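Local atomic coordinates of type II restriction enzyme NgoMIV (PDB entry 1FIU), a protein that cuts double-stranded DNA at the sequence 5'-GCCGGC-3' after the first G, as a magnesium-dependent homotetrameric restriction endonuclease. Residues 31-36 / 42-47; 49-54 / 242-247. One frame throughout, in Å; residues are numbered along the deposited sequence.

Contact 1 (31-36 / 42-47); sequences SNADGS and NIAKGI. With nucleotides of chain D; nucleotides of chain A.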
# COMPACT_ATOMS: atom_id res chain seq x y z
N SER I 31 21.29 30.69 -5.62
CA SER I 31 21.02 29.57 -6.52
C SER I 31 20.08 28.45 -6.11
O SER I 31 19.74 27.61 -6.95
CB SER I 31 22.33 28.97 -7.00
OG SER I 31 23.05 28.47 -5.90
N ASN I 32 19.66 28.40 -4.85
CA ASN I 32 18.68 27.37 -4.49
C ASN I 32 17.33 28.05 -4.21
O ASN I 32 16.38 27.41 -3.76
CB ASN I 32 19.15 26.51 -3.30
CG ASN I 32 19.37 27.30 -2.05
OD1 ASN I 32 19.71 28.49 -2.10
ND2 ASN I 32 19.21 26.65 -0.89
N ALA I 33 17.26 29.35 -4.49
CA ALA I 33 16.01 30.10 -4.29
C ALA I 33 15.12 30.11 -5.53
O ALA I 33 15.57 29.84 -6.64
CB ALA I 33 16.33 31.56 -3.90
N ASP I 34 13.85 30.42 -5.31
CA ASP I 34 12.88 30.57 -6.38
C ASP I 34 12.69 32.09 -6.35
O ASP I 34 12.02 32.60 -5.47
CB ASP I 34 11.56 29.85 -6.01
CG ASP I 34 10.43 30.16 -6.99
OD1 ASP I 34 10.64 30.96 -7.92
OD2 ASP I 34 9.33 29.60 -6.80
N GLY I 35 13.31 32.81 -7.30
CA GLY I 35 13.23 34.27 -7.31
C GLY I 35 11.86 34.93 -7.37
O GLY I 35 11.73 36.13 -7.11
N SER I 36 10.83 34.16 -7.70
CA SER I 36 9.48 34.71 -7.80
C SER I 36 8.80 34.74 -6.45
O SER I 36 7.65 35.21 -6.33
CB SER I 36 8.66 33.83 -8.75
OG SER I 36 8.21 32.66 -8.06
N ASN I 42 14.46 35.51 0.37
CA ASN I 42 15.06 35.93 1.63
C ASN I 42 15.61 34.81 2.50
O ASN I 42 16.65 34.98 3.16
CB ASN I 42 14.08 36.77 2.45
CG ASN I 42 13.77 38.08 1.79
OD1 ASN I 42 14.66 38.73 1.24
ND2 ASN I 42 12.51 38.50 1.83
N ILE I 43 14.92 33.68 2.53
CA ILE I 43 15.40 32.56 3.33
C ILE I 43 16.72 32.05 2.74
O ILE I 43 17.70 31.88 3.45
CB ILE I 43 14.36 31.39 3.38
CG1 ILE I 43 13.13 31.82 4.19
CG2 ILE I 43 14.99 30.16 4.05
CD1 ILE I 43 11.99 30.83 4.08
N ALA I 44 16.76 31.84 1.43
CA ALA I 44 17.97 31.35 0.77
C ALA I 44 19.16 32.30 0.96
O ALA I 44 20.30 31.86 1.14
CB ALA I 44 17.71 31.15 -0.68
N LYS I 45 18.90 33.59 0.90
CA LYS I 45 19.94 34.59 1.08
C LYS I 45 20.49 34.53 2.50
O LYS I 45 21.71 34.60 2.71
CB LYS I 45 19.36 35.98 0.83
CG LYS I 45 20.40 37.05 0.69
CD LYS I 45 20.76 37.22 -0.76
CE LYS I 45 21.33 38.60 -1.03
NZ LYS I 45 21.45 38.82 -2.49
N GLY I 46 19.58 34.43 3.47
CA GLY I 46 20.00 34.35 4.86
C GLY I 46 20.86 33.11 5.09
O GLY I 46 21.90 33.16 5.77
N ILE I 47 20.44 31.98 4.53
CA ILE I 47 21.21 30.76 4.71
C ILE I 47 22.61 30.88 4.09
O ILE I 47 23.61 30.54 4.72
CB ILE I 47 20.47 29.54 4.09
CG1 ILE I 47 19.25 29.20 4.92
CG2 ILE I 47 21.41 28.34 4.01
CD1 ILE I 47 18.40 28.05 4.33
P DC D 5 10.49 33.27 -16.50
OP1 DC D 5 10.50 33.62 -17.92
OP2 DC D 5 11.04 34.19 -15.49
O5' DC D 5 8.99 32.99 -16.04
C5' DC D 5 8.13 32.18 -16.82
C4' DC D 5 6.80 32.04 -16.12
O4' DC D 5 6.91 31.10 -15.02
C3' DC D 5 6.26 33.34 -15.51
O3' DC D 5 4.87 33.46 -15.84
C2' DC D 5 6.38 33.12 -14.01
C1' DC D 5 6.18 31.62 -13.92
N1 DC D 5 6.68 30.97 -12.70
C2 DC D 5 5.97 29.84 -12.20
O2 DC D 5 4.96 29.46 -12.79
N3 DC D 5 6.43 29.22 -11.09
C4 DC D 5 7.55 29.66 -10.49
N4 DC D 5 7.98 29.01 -9.40
C5 DC D 5 8.28 30.79 -10.98
C6 DC D 5 7.81 31.41 -12.07
P DC A 3 2.30 29.39 -1.33
OP1 DC A 3 1.63 28.83 -0.13
OP2 DC A 3 3.71 29.87 -1.23
O5' DC A 3 2.27 28.29 -2.49
C5' DC A 3 1.04 27.92 -3.09
C4' DC A 3 1.28 27.14 -4.36
O4' DC A 3 1.76 28.01 -5.41
C3' DC A 3 2.35 26.05 -4.21
O3' DC A 3 1.95 24.92 -4.98
C2' DC A 3 3.57 26.67 -4.87
C1' DC A 3 2.91 27.41 -6.01
N1 DC A 3 3.70 28.49 -6.62
C2 DC A 3 3.28 28.98 -7.85
O2 DC A 3 2.27 28.49 -8.38
N3 DC A 3 3.96 30.00 -8.43
C4 DC A 3 5.02 30.52 -7.81
N4 DC A 3 5.65 31.56 -8.39
C5 DC A 3 5.48 30.02 -6.56
C6 DC A 3 4.80 29.00 -6.01
O HOH W 1 20.59 29.04 0.55
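Ala44 meets the loop 31-36 with its methyl group: its CB lies 3.5 Å from Ala33 CB and 3.6 Å from Asn32 OD1. The two methyl groups let the backbones come close, with Ala33 CA and Ala44 CA 5.6 Å apart; alanine suits both places because its side chain ends at CB. The carbonyl of Ala44 adds a polar link, for water 1 donates to Ala44 O and, at 2.8 Å, to Asn32 OD1. Asparagine fits because its amide offers an acceptor, OD1, to the water and a donor, ND2, to Ala221 O; with CG between the backbone N and carbonyl carbon (chi1 61°), OD1 is brought up to the Ala44 methyl. The loop so seated on helix 38-50 is a DNA-reading element of this PDDEXK-clan nuclease. Beyond Ala33, Asp34 OD2 accepts from N4 of DC5 of chain D at 3.0 Å, and Ser36 OG accepts from N4 of DC3 of chain A at 2.8 Å. Ser36 N and OG both reach Asp34 OD1 from one face of the carboxylate, the former closing an Asx turn, and a salt bridge to Arg227 further fixes Asp34. Farther along, Ile47 packs on Leu249 of helix 246-256, among others.

Contact 2 (49-54 / 242-247); sequences DLLHSE and YHFALY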
# COMPACT_ATOMS: atom_id res chain seq x y z
N ASP I 49 24.29 33.51 3.60
CA ASP I 49 25.12 34.42 4.41
C ASP I 49 25.70 33.66 5.60
O ASP I 49 26.88 33.79 5.94
CB ASP I 49 24.30 35.62 4.92
CG ASP I 49 25.16 36.61 5.71
OD1 ASP I 49 26.05 37.25 5.10
OD2 ASP I 49 24.95 36.74 6.94
N LEU I 50 24.86 32.86 6.25
CA LEU I 50 25.31 32.08 7.38
C LEU I 50 26.34 31.03 6.98
O LEU I 50 27.08 30.53 7.83
CB LEU I 50 24.10 31.43 8.06
CG LEU I 50 23.25 32.44 8.84
CD1 LEU I 50 22.06 31.71 9.42
CD2 LEU I 50 24.09 33.10 9.94
N LEU I 51 26.39 30.72 5.69
CA LEU I 51 27.35 29.74 5.17
C LEU I 51 28.60 30.44 4.62
O LEU I 51 29.51 29.79 4.10
CB LEU I 51 26.69 28.91 4.07
CG LEU I 51 26.06 27.58 4.53
CD1 LEU I 51 25.02 27.80 5.60
CD2 LEU I 51 25.44 26.90 3.33
N HIS I 52 28.60 31.77 4.74
CA HIS I 52 29.70 32.61 4.27
C HIS I 52 29.91 32.58 2.76
O HIS I 52 31.05 32.67 2.27
CB HIS I 52 31.00 32.25 4.99
CG HIS I 52 30.87 32.23 6.48
ND1 HIS I 52 30.55 33.36 7.21
CD2 HIS I 52 31.01 31.22 7.37
CE1 HIS I 52 30.50 33.04 8.49
NE2 HIS I 52 30.77 31.75 8.62
N SER I 53 28.82 32.44 2.00
CA SER I 53 28.91 32.43 0.55
C SER I 53 29.24 33.85 0.11
O SER I 53 28.61 34.80 0.58
CB SER I 53 27.58 32.03 -0.07
OG SER I 53 27.66 32.02 -1.49
N GLU I 54 30.20 33.99 -0.79
CA GLU I 54 30.58 35.33 -1.26
C GLU I 54 30.63 35.43 -2.78
O GLU I 54 30.57 36.52 -3.36
CB GLU I 54 31.95 35.72 -0.67
CG GLU I 54 31.93 35.91 0.84
CD GLU I 54 33.29 36.29 1.42
OE1 GLU I 54 34.24 36.55 0.65
OE2 GLU I 54 33.39 36.33 2.67
N TYR I 242 16.27 15.02 5.21
CA TYR I 242 17.41 15.70 5.82
C TYR I 242 17.73 16.97 5.04
O TYR I 242 17.85 16.92 3.82
CB TYR I 242 18.63 14.76 5.81
CG TYR I 242 18.38 13.52 6.64
CD1 TYR I 242 17.58 12.48 6.16
CD2 TYR I 242 18.90 13.42 7.94
CE1 TYR I 242 17.30 11.34 6.96
CE2 TYR I 242 18.63 12.29 8.74
CZ TYR I 242 17.83 11.26 8.24
OH TYR I 242 17.55 10.17 9.04
N HIS I 243 17.83 18.10 5.75
CA HIS I 243 18.09 19.38 5.12
C HIS I 243 19.58 19.68 5.10
O HIS I 243 20.29 19.44 6.10
CB HIS I 243 17.34 20.50 5.89
CG HIS I 243 17.26 21.80 5.13
ND1 HIS I 243 18.16 22.83 5.30
CD2 HIS I 243 16.43 22.19 4.13
CE1 HIS I 243 17.89 23.80 4.44
NE2 HIS I 243 16.84 23.44 3.72
N PHE I 244 20.06 20.24 3.99
CA PHE I 244 21.48 20.53 3.84
C PHE I 244 22.03 21.58 4.80
O PHE I 244 23.24 21.65 5.01
CB PHE I 244 21.80 20.93 2.38
CG PHE I 244 21.77 22.42 2.12
CD1 PHE I 244 22.91 23.07 1.64
CD2 PHE I 244 20.60 23.17 2.30
CE1 PHE I 244 22.88 24.44 1.34
CE2 PHE I 244 20.57 24.55 2.00
CZ PHE I 244 21.71 25.17 1.52
N ALA I 245 21.14 22.38 5.40
CA ALA I 245 21.59 23.42 6.33
C ALA I 245 20.46 23.74 7.29
O ALA I 245 19.95 24.86 7.35
CB ALA I 245 21.99 24.67 5.52
N LEU I 246 20.10 22.76 8.09
CA LEU I 246 18.97 22.93 8.98
C LEU I 246 19.11 24.03 10.03
O LEU I 246 18.15 24.77 10.26
CB LEU I 246 18.65 21.60 9.68
CG LEU I 246 17.26 21.61 10.35
CD1 LEU I 246 16.17 21.30 9.32
CD2 LEU I 246 17.22 20.60 11.46
N TYR I 247 20.27 24.10 10.67
CA TYR I 247 20.52 25.09 11.72
C TYR I 247 20.38 26.50 11.17
O TYR I 247 19.78 27.38 11.82
CB TYR I 247 21.92 24.90 12.30
CG TYR I 247 22.21 23.48 12.74
CD1 TYR I 247 23.51 22.96 12.67
CD2 TYR I 247 21.18 22.64 13.19
CE1 TYR I 247 23.78 21.64 13.02
CE2 TYR I 247 21.44 21.31 13.55
CZ TYR I 247 22.74 20.82 13.45
OH TYR I 247 23.01 19.50 13.75
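The Phe244 ring carries the methyl of Ala245, the next residue, on one face, with CB 3.7 Å above the plane and over the ring centre. Leu51 reaches the same ring obliquely, its CD2 coming to 4.1 Å from Phe244 CE1. The imidazole of His243 lies beside the backbone that follows it, with Ala245 C and Leu246 N in plane at its edge; its NE2 is hydrogen-bonded to Glu222 O. On the other segment, the His52 ring has Leu50 O 3.9 Å above one face, offset toward the rim.

Leu51 reaches across with both branches, an unusual chi1 of -94° going with this placing of CD1 and CD2. While CD2 goes to the phenylalanine, CD1 comes to 4.4 Å from Ala245 CB, so that one side chain touches two successive residues. Leucine suits this place because its two methyls diverge, and the flat ring of Phe244 and the small alanine offer them apolar surfaces. The CA atoms of Leu51 and Ala245 remain 8.6 Å apart, a distance bridged by side chains alone.

Both backbones change course here. Helix 38-50 ends in a Schellman motif: His52 takes a positive phi of 64°, and one of the two bonds back into the last turn runs from His52 N to Asp49 O, 2.9 Å. Across the contact, Ala245 holds the N-cap position of helix 246-256, just after strand 240-243. The contact thus joins a helix end to a strand-to-helix turn at the end of a strand in the mixed sheet. Leu51 also packs on Glu248 of helix 246-256 and on His13 of helix 4-18, whose Leu16 touches Phe244, while Leu246 and Tyr247 pack against Tyr167 and Ala165 of the second subunit.

How the contacts relate
Helix 38-50 is common to the two contacts, whose centres lie 11 Å apart: contact 1 uses its middle and contact 2 its C-terminal end. They also touch directly. Ile47 of contact 1 packs through CG2 on Ala245 CB at 4.0 Å, Ile47 CG2 is also 4.0 Å from Phe244 CZ, and Asn32 ND2 lies 3.8 Å from Phe244 CZ, so Phe244 meets both the loop and the helix. Contact 1 leads straight to the DNA bases through Asp34 and Ser36, whereas the nearest atom of contact 2 is about 11 Å from the nucleic acid. The Phe244 side chain is about 9 Å from that of the magnesium-site residue Cys186 and about 13 Å from a bound magnesium ion.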